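Local coordinates for protein TIR domain-containing adapter molecule 1 (Homo sapiens, PDB 4BSX) that serves as a Toll-like receptor signalling adaptor that induces interferon beta, its N-terminal helical domain resembling IFIT proteins, at residues S115-A120 against N145-D150; E123-L128 against E138-A143. The protein carries 2 engineered substitutions. One frame throughout, in Å; residues are numbered along the deposited sequence.

Interaction 1 (S115-A120 against N145-D150). Engineered in segment 115-120: Met-116 (natural residue Leu).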
ATOM      1  N   SER A 115      -6.848 -14.602  -0.872  1.00 25.03           N
ATOM      2  CA  SER A 115      -5.783 -15.312  -1.527  1.00 28.45           C
ATOM      3  C   SER A 115      -4.821 -14.308  -2.166  1.00 31.60           C
ATOM      4  O   SER A 115      -3.652 -14.619  -2.371  1.00 30.45           O
ATOM      5  CB  SER A 115      -6.345 -16.257  -2.595  1.00 23.25           C
ATOM      6  OG  SER A 115      -6.667 -15.562  -3.777  1.00 34.80           O
HETATM    7  N   MSE A 116      -5.308 -13.108  -2.488  1.00 29.53           N
HETATM    8  CA  MSE A 116      -4.446 -12.096  -3.116  1.00 20.96           C
HETATM    9  C   MSE A 116      -3.527 -11.474  -2.068  1.00 19.66           C
HETATM   10  O   MSE A 116      -2.374 -11.176  -2.352  1.00 22.92           O
HETATM   11  CB  MSE A 116      -5.243 -11.002  -3.840  1.00 25.90           C
HETATM   12  CG  MSE A 116      -5.728 -11.338  -5.280  1.00 41.64           C
HETATM   13 SE   MSE A 116      -4.347 -12.096  -6.505  1.00 82.31          SE
HETATM   14  CE  MSE A 116      -4.562 -14.031  -6.143  1.00 38.99           C
ATOM     15  N   ARG A 117      -4.026 -11.311  -0.849  1.00 18.45           N
ATOM     16  CA  ARG A 117      -3.164 -10.911   0.253  1.00 19.17           C
ATOM     17  C   ARG A 117      -2.044 -11.915   0.488  1.00 19.97           C
ATOM     18  O   ARG A 117      -0.928 -11.524   0.813  1.00 15.96           O
ATOM     19  CB  ARG A 117      -3.966 -10.806   1.533  1.00 19.82           C
ATOM     20  CG  ARG A 117      -3.108 -10.487   2.758  1.00 27.04           C
ATOM     21  CD  ARG A 117      -3.872 -10.765   4.025  1.00 29.79           C
ATOM     22  NE  ARG A 117      -4.299 -12.152   4.020  1.00 33.71           N
ATOM     23  CZ  ARG A 117      -5.423 -12.599   4.562  1.00 35.43           C
ATOM     24  NH1 ARG A 117      -6.247 -11.766   5.195  1.00 31.82           N
ATOM     25  NH2 ARG A 117      -5.710 -13.894   4.465  1.00 38.07           N
ATOM     26  N   ASP A 118      -2.371 -13.205   0.373  1.00 20.86           N
ATOM     27  CA  ASP A 118      -1.444 -14.290   0.697  1.00 20.45           C
ATOM     28  C   ASP A 118      -0.303 -14.275  -0.293  1.00 19.09           C
ATOM     29  O   ASP A 118       0.882 -14.342   0.068  1.00 19.71           O
ATOM     30  CB  ASP A 118      -2.158 -15.651   0.599  1.00 24.88           C
ATOM     31  CG  ASP A 118      -3.106 -15.919   1.765  1.00 27.35           C
ATOM     32  OD1 ASP A 118      -3.098 -15.162   2.762  1.00 29.10           O
ATOM     33  OD2 ASP A 118      -3.839 -16.921   1.701  1.00 30.84           O
ATOM     34  N   VAL A 119      -0.673 -14.218  -1.559  1.00 16.22           N
ATOM     35  CA  VAL A 119       0.299 -14.145  -2.639  1.00 16.62           C
ATOM     36  C   VAL A 119       1.225 -12.946  -2.423  1.00 22.31           C
ATOM     37  O   VAL A 119       2.439 -13.082  -2.549  1.00 23.28           O
ATOM     38  CB  VAL A 119      -0.398 -14.028  -3.997  1.00 16.51           C
ATOM     39  CG1 VAL A 119       0.606 -13.705  -5.107  1.00 25.63           C
ATOM     40  CG2 VAL A 119      -1.144 -15.307  -4.301  1.00 19.58           C
ATOM     41  N   ALA A 120       0.671 -11.784  -2.069  1.00 19.87           N
ATOM     42  CA  ALA A 120       1.500 -10.591  -1.777  1.00 20.47           C
ATOM     43  C   ALA A 120       2.503 -10.774  -0.589  1.00 18.08           C
ATOM     44  O   ALA A 120       3.680 -10.392  -0.702  1.00 16.27           O
ATOM     45  CB  ALA A 120       0.596  -9.333  -1.582  1.00 14.91           C
ATOM     46  N   ASN A 145       0.719 -13.876  10.904  1.00 19.92           N
ATOM     47  CA  ASN A 145      -0.367 -13.275  11.656  1.00 19.32           C
ATOM     48  C   ASN A 145      -1.499 -12.743  10.785  1.00 27.70           C
ATOM     49  O   ASN A 145      -2.665 -12.852  11.155  1.00 30.48           O
ATOM     50  CB  ASN A 145       0.200 -12.125  12.494  1.00 19.54           C
ATOM     51  CG  ASN A 145      -0.839 -11.448  13.346  1.00 31.78           C
ATOM     52  OD1 ASN A 145      -1.495 -10.504  12.908  1.00 27.05           O
ATOM     53  ND2 ASN A 145      -0.978 -11.914  14.597  1.00 37.67           N
ATOM     54  N   ARG A 146      -1.167 -12.140   9.642  1.00 29.41           N
ATOM     55  CA  ARG A 146      -2.212 -11.533   8.798  1.00 26.72           C
ATOM     56  C   ARG A 146      -2.772 -12.559   7.849  1.00 26.15           C
ATOM     57  O   ARG A 146      -3.897 -12.423   7.399  1.00 41.51           O
ATOM     58  CB  ARG A 146      -1.720 -10.328   7.984  1.00 23.99           C
ATOM     59  CG  ARG A 146      -1.034  -9.202   8.807  1.00 24.51           C
ATOM     60  CD  ARG A 146      -1.973  -8.116   9.310  1.00 21.47           C
ATOM     61  NE  ARG A 146      -1.250  -6.961   9.858  1.00 27.72           N
ATOM     62  CZ  ARG A 146      -0.712  -5.969   9.132  1.00 52.56           C
ATOM     63  NH1 ARG A 146      -0.779  -5.949   7.785  1.00 26.74           N
ATOM     64  NH2 ARG A 146      -0.075  -4.977   9.758  1.00 47.07           N
ATOM     65  N   CYS A 147      -2.021 -13.603   7.538  1.00 28.63           N
ATOM     66  CA  CYS A 147      -2.513 -14.537   6.532  1.00 34.80           C
ATOM     67  C   CYS A 147      -3.242 -15.718   7.138  1.00 39.27           C
ATOM     68  O   CYS A 147      -3.910 -16.465   6.414  1.00 45.18           O
ATOM     69  CB  CYS A 147      -1.386 -14.998   5.615  1.00 43.66           C
ATOM     70  SG  CYS A 147      -0.887 -13.722   4.452  1.00 28.52           S
ATOM     71  N   GLY A 148      -3.121 -15.860   8.464  1.00 51.04           N
ATOM     72  CA  GLY A 148      -3.848 -16.867   9.236  1.00 56.71           C
ATOM     73  C   GLY A 148      -3.136 -18.217   9.314  1.00 60.74           C
ATOM     74  O   GLY A 148      -3.667 -19.186   9.880  1.00 50.28           O
ATOM     75  N   TRP A 149      -1.928 -18.272   8.743  1.00 54.46           N
ATOM     76  CA  TRP A 149      -1.187 -19.522   8.601  1.00 55.44           C
ATOM     77  C   TRP A 149       0.245 -19.252   8.152  1.00 55.16           C
ATOM     78  O   TRP A 149       0.557 -18.148   7.707  1.00 54.47           O
ATOM     79  CB  TRP A 149      -1.896 -20.446   7.595  1.00 63.96           C
ATOM     80  CG  TRP A 149      -2.095 -19.854   6.205  1.00 64.67           C
ATOM     81  CD1 TRP A 149      -3.028 -18.921   5.834  1.00 60.18           C
ATOM     82  CD2 TRP A 149      -1.362 -20.181   5.012  1.00 67.34           C
ATOM     83  NE1 TRP A 149      -2.915 -18.637   4.486  1.00 55.50           N
ATOM     84  CE2 TRP A 149      -1.899 -19.396   3.961  1.00 52.09           C
ATOM     85  CE3 TRP A 149      -0.304 -21.055   4.730  1.00 65.84           C
ATOM     86  CZ2 TRP A 149      -1.418 -19.464   2.668  1.00 50.95           C
ATOM     87  CZ3 TRP A 149       0.176 -21.115   3.434  1.00 57.88           C
ATOM     88  CH2 TRP A 149      -0.381 -20.327   2.422  1.00 58.94           C
ATOM     89  N   ASP A 150       1.107 -20.261   8.267  1.00 61.04           N
ATOM     90  CA  ASP A 150       2.496 -20.144   7.829  1.00 64.82           C
ATOM     91  C   ASP A 150       2.604 -19.601   6.404  1.00 72.18           C
ATOM     92  O   ASP A 150       2.360 -20.326   5.435  1.00 78.24           O
ATOM     93  CB  ASP A 150       3.172 -21.508   7.886  1.00 67.73           C
ATOM     94  CG  ASP A 150       3.800 -21.794   9.226  1.00 64.84           C
ATOM     95  OD1 ASP A 150       4.988 -21.441   9.396  1.00 65.41           O
ATOM     96  OD2 ASP A 150       3.116 -22.390  10.090  1.00 61.71           O
TER
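The guanidinium of Arg-117 carries the carbonyl oxygen of Arg-146 over one face, 3.1 Å above the plane and over its centre, while Asp-118 OD1 lies in plane at its edge. Because Arg-146 O sits above the plane, the N-H groups point past it; the angles are too poor for a hydrogen bond, and any attraction is probably electrostatic. The edge side is a salt bridge between sequence neighbours, Arg-117 NH2 to Asp-118 OD1 at 3.4 Å, drawn out into two weak hydrogen bonds from NE and NH2. The indole of Trp-149 also works through its edge: NE1 gives a weak, bent bond to Asp-118 OD2 (3.4 Å, 144°), with carboxylate and ring planes 82° apart. These groups tie the first turns of helix 114-130 to the C-terminal end of helix 136-147, in an all-helical domain likened to IFIT proteins, which are built of tetratricopeptide repeats. Gly-148, just past the helix and with positive phi, leads the chain on to Trp-149. Cys-147 SG, anti to its carbonyl carbon (chi1 -74°), reaches to 3.1 Å from Asp-118 OD1 and 3.8 Å from Arg-117 NE. His-104 of helix 96-108 touches both Arg-117 and Arg-146.

Interaction 2 (E123-L128 against E138-A143)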
ATOM      1  N   GLU A 123       5.397 -13.071  -1.997  1.00 11.69           N
ATOM      2  CA  GLU A 123       6.323 -12.342  -2.839  1.00 24.20           C
ATOM      3  C   GLU A 123       7.189 -11.428  -2.001  1.00 15.83           C
ATOM      4  O   GLU A 123       8.353 -11.227  -2.308  1.00 12.85           O
ATOM      5  CB  GLU A 123       5.582 -11.537  -3.944  1.00 17.34           C
ATOM      6  CG  GLU A 123       4.929 -12.457  -4.972  1.00 42.98           C
ATOM      7  CD  GLU A 123       4.048 -11.727  -5.983  1.00 57.19           C
ATOM      8  OE1 GLU A 123       4.015 -10.477  -5.949  1.00 67.12           O
ATOM      9  OE2 GLU A 123       3.386 -12.402  -6.815  1.00 54.73           O
ATOM     10  N   ALA A 124       6.626 -10.845  -0.959  1.00 17.01           N
ATOM     11  CA  ALA A 124       7.416  -9.949  -0.126  1.00 17.33           C
ATOM     12  C   ALA A 124       8.474 -10.783   0.555  1.00 13.52           C
ATOM     13  O   ALA A 124       9.585 -10.328   0.775  1.00 13.40           O
ATOM     14  CB  ALA A 124       6.546  -9.272   0.920  1.00 16.43           C
ATOM     15  N   VAL A 125       8.097 -12.000   0.935  1.00 17.89           N
ATOM     16  CA  VAL A 125       8.981 -12.827   1.757  1.00 18.17           C
ATOM     17  C   VAL A 125      10.127 -13.268   0.844  1.00 18.63           C
ATOM     18  O   VAL A 125      11.292 -13.149   1.206  1.00 17.50           O
ATOM     19  CB  VAL A 125       8.222 -14.014   2.402  1.00 19.00           C
ATOM     20  CG1 VAL A 125       9.183 -15.071   2.893  1.00 14.40           C
ATOM     21  CG2 VAL A 125       7.360 -13.535   3.544  1.00 22.75           C
ATOM     22  N   ARG A 126       9.773 -13.682  -0.379  1.00 23.94           N
ATOM     23  CA  ARG A 126      10.741 -13.990  -1.426  1.00 19.35           C
ATOM     24  C   ARG A 126      11.668 -12.827  -1.687  1.00 16.42           C
ATOM     25  O   ARG A 126      12.865 -12.983  -1.689  1.00 24.88           O
ATOM     26  CB  ARG A 126      10.013 -14.354  -2.705  1.00 27.50           C
ATOM     27  CG  ARG A 126      10.849 -15.094  -3.732  1.00 42.97           C
ATOM     28  CD  ARG A 126       9.979 -15.455  -4.906  1.00 52.03           C
ATOM     29  NE  ARG A 126       8.708 -15.978  -4.411  1.00 61.64           N
ATOM     30  CZ  ARG A 126       7.559 -15.901  -5.063  1.00 66.26           C
ATOM     31  NH1 ARG A 126       7.520 -15.330  -6.257  1.00 67.69           N
ATOM     32  NH2 ARG A 126       6.452 -16.396  -4.515  1.00 56.26           N
ATOM     33  N   THR A 127      11.122 -11.647  -1.891  1.00 16.96           N
ATOM     34  CA  THR A 127      11.949 -10.474  -2.117  1.00 20.66           C
ATOM     35  C   THR A 127      12.973 -10.225  -0.971  1.00 13.20           C
ATOM     36  O   THR A 127      14.165 -10.128  -1.238  1.00 20.11           O
ATOM     37  CB  THR A 127      11.064  -9.261  -2.355  1.00 15.16           C
ATOM     38  OG1 THR A 127      10.337  -9.450  -3.562  1.00 26.54           O
ATOM     39  CG2 THR A 127      11.886  -8.016  -2.492  1.00 20.16           C
ATOM     40  N   LEU A 128      12.527 -10.152   0.286  1.00 11.93           N
ATOM     41  CA  LEU A 128      13.441  -9.900   1.399  1.00 10.56           C
ATOM     42  C   LEU A 128      14.511 -11.028   1.553  1.00 10.24           C
ATOM     43  O   LEU A 128      15.637 -10.776   1.918  1.00  6.09           O
ATOM     44  CB  LEU A 128      12.662  -9.664   2.714  1.00 16.38           C
ATOM     45  CG  LEU A 128      12.256  -8.202   2.990  1.00 13.50           C
ATOM     46  CD1 LEU A 128      11.163  -7.783   2.041  1.00  8.64           C
ATOM     47  CD2 LEU A 128      11.859  -7.965   4.432  1.00 10.68           C
ATOM     48  N   GLU A 138      10.794 -10.345  10.964  1.00 14.78           N
ATOM     49  CA  GLU A 138       9.707  -9.402  11.190  1.00 16.67           C
ATOM     50  C   GLU A 138       8.566  -9.580  10.215  1.00 15.60           C
ATOM     51  O   GLU A 138       7.392  -9.634  10.623  1.00  9.09           O
ATOM     52  CB  GLU A 138      10.232  -7.962  11.099  1.00 12.70           C
ATOM     53  CG  GLU A 138       9.124  -6.942  11.224  1.00 24.58           C
ATOM     54  CD  GLU A 138       9.663  -5.543  11.345  1.00 22.64           C
ATOM     55  OE1 GLU A 138      10.893  -5.408  11.368  1.00 23.29           O
ATOM     56  OE2 GLU A 138       8.862  -4.593  11.432  1.00 23.14           O
ATOM     57  N   LEU A 139       8.920  -9.653   8.930  1.00 14.68           N
ATOM     58  CA  LEU A 139       7.945  -9.749   7.853  1.00 11.90           C
ATOM     59  C   LEU A 139       7.199 -11.075   7.889  1.00 17.66           C
ATOM     60  O   LEU A 139       5.960 -11.117   7.674  1.00 11.58           O
ATOM     61  CB  LEU A 139       8.640  -9.580   6.503  1.00 13.52           C
ATOM     62  CG  LEU A 139       7.818  -9.956   5.255  1.00 10.33           C
ATOM     63  CD1 LEU A 139       6.567  -9.111   5.162  1.00 16.90           C
ATOM     64  CD2 LEU A 139       8.643  -9.765   4.050  1.00 10.74           C
ATOM     65  N   GLN A 140       7.961 -12.141   8.159  1.00 12.34           N
ATOM     66  CA  GLN A 140       7.448 -13.492   8.237  1.00 14.07           C
ATOM     67  C   GLN A 140       6.484 -13.572   9.403  1.00 17.67           C
ATOM     68  O   GLN A 140       5.455 -14.237   9.289  1.00 15.59           O
ATOM     69  CB  GLN A 140       8.580 -14.498   8.471  1.00 21.06           C
ATOM     70  CG  GLN A 140       9.445 -14.854   7.253  1.00 24.66           C
ATOM     71  CD  GLN A 140      10.705 -15.665   7.674  1.00 23.01           C
ATOM     72  OE1 GLN A 140      11.169 -15.563   8.815  1.00 30.58           O
ATOM     73  NE2 GLN A 140      11.246 -16.455   6.765  1.00 23.26           N
ATOM     74  N   ASP A 141       6.820 -12.920  10.525  1.00 13.77           N
ATOM     75  CA  ASP A 141       5.910 -12.847  11.686  1.00 16.80           C
ATOM     76  C   ASP A 141       4.605 -12.178  11.285  1.00 20.50           C
ATOM     77  O   ASP A 141       3.503 -12.726  11.484  1.00 21.60           O
ATOM     78  CB  ASP A 141       6.544 -12.075  12.844  1.00 20.93           C
ATOM     79  CG  ASP A 141       7.621 -12.872  13.563  1.00 26.29           C
ATOM     80  OD1 ASP A 141       7.577 -14.128  13.457  1.00 17.15           O
ATOM     81  OD2 ASP A 141       8.501 -12.233  14.221  1.00 25.20           O
ATOM     82  N   GLU A 142       4.726 -10.986  10.713  1.00 22.20           N
ATOM     83  CA  GLU A 142       3.567 -10.281  10.138  1.00 15.59           C
ATOM     84  C   GLU A 142       2.804 -11.120   9.106  1.00 12.60           C
ATOM     85  O   GLU A 142       1.594 -11.180   9.089  1.00 18.49           O
ATOM     86  CB  GLU A 142       4.029  -8.965   9.517  1.00 15.55           C
ATOM     87  CG  GLU A 142       2.967  -8.257   8.724  1.00 22.86           C
ATOM     88  CD  GLU A 142       3.445  -6.911   8.270  1.00 21.73           C
ATOM     89  OE1 GLU A 142       4.328  -6.384   8.987  1.00 12.53           O
ATOM     90  OE2 GLU A 142       2.950  -6.414   7.202  1.00 18.16           O
ATOM     91  N   ALA A 143       3.503 -11.800   8.240  1.00 15.02           N
ATOM     92  CA  ALA A 143       2.800 -12.560   7.235  1.00 16.94           C
ATOM     93  C   ALA A 143       1.960 -13.627   7.906  1.00 20.01           C
ATOM     94  O   ALA A 143       0.829 -13.863   7.500  1.00 24.69           O
ATOM     95  CB  ALA A 143       3.786 -13.187   6.224  1.00 11.55           C
TER
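Leu-139 pushes its CD2 methyl against Ala-124, Val-125 and Leu-128, and this one methyl makes most of the tight part of the contact. Leu-139 CD2 stands 3.5 Å from the carbonyl oxygen Ala-124 O, 3.8 Å from Ala-124 CB and 3.7 Å from Leu-128 CD2. With CG anti to the backbone N (chi1 167°), the Leu-139 side chain extends across to helix 114-130, and its CG meets Val-125 CG2 at 4.0 Å. The two helical segments run antiparallel, 170° between their directions and 10.0 Å apart at closest axis approach, as in a helical hairpin. Val-125 divides the contact between its two branches. Val-125 CG2, anti to the carbonyl carbon, faces Leu-139 and, more loosely, Ala-143 CB at 4.5 Å; Val-125 CG1 turns to the outer side, where the aliphatic CG of the exposed Gln-140 comes no nearer than 4.4 Å. Leu-139 also touches Trp-97 of helix 96-108 and Tyr-121, so the leucine is buried from several directions. An alanine in place of Leu-128 would take away CG and both delta methyls and would probably leave Leu-139 CD2 without cover on one side, its branch freer to turn. Within helix 114-130, Thr-127 OG1 bonds to Glu-123 O at 2.9 Å, the hydroxyl and the amide of Thr-127 reaching that oxygen from opposite faces of its plane. A directional tie between the helices lies just beside the contact, Glu-142 OE2 to Tyr-121 OH. No hydrogen bond joins 123-128 to 138-143 themselves; with mostly hydrocarbon groups touching, and one methyl laid on a carbonyl oxygen, attraction here rests on dispersion and the burial of apolar surface.

In the fold
Interactions 1 and 2 join the same two helices, 114-130 and 136-147, at places whose centres lie 10 Å apart. Since the helices are antiparallel, interaction 2 sits nearer the turn between them, and interaction 1 pairs the start of the first with the end of the second. The chemistry changes along the way: 123-128 against 138-143 is partly buried and apolar, whereas 115-120 against 145-150 is a surface contact of charged and polar groups with weak bonds. Nearly equal areas are buried, 225 and 228 Å². Tyr-121, between the two segments of helix 114-130, touches residues of both contacts, and helix 96-108 lies against both.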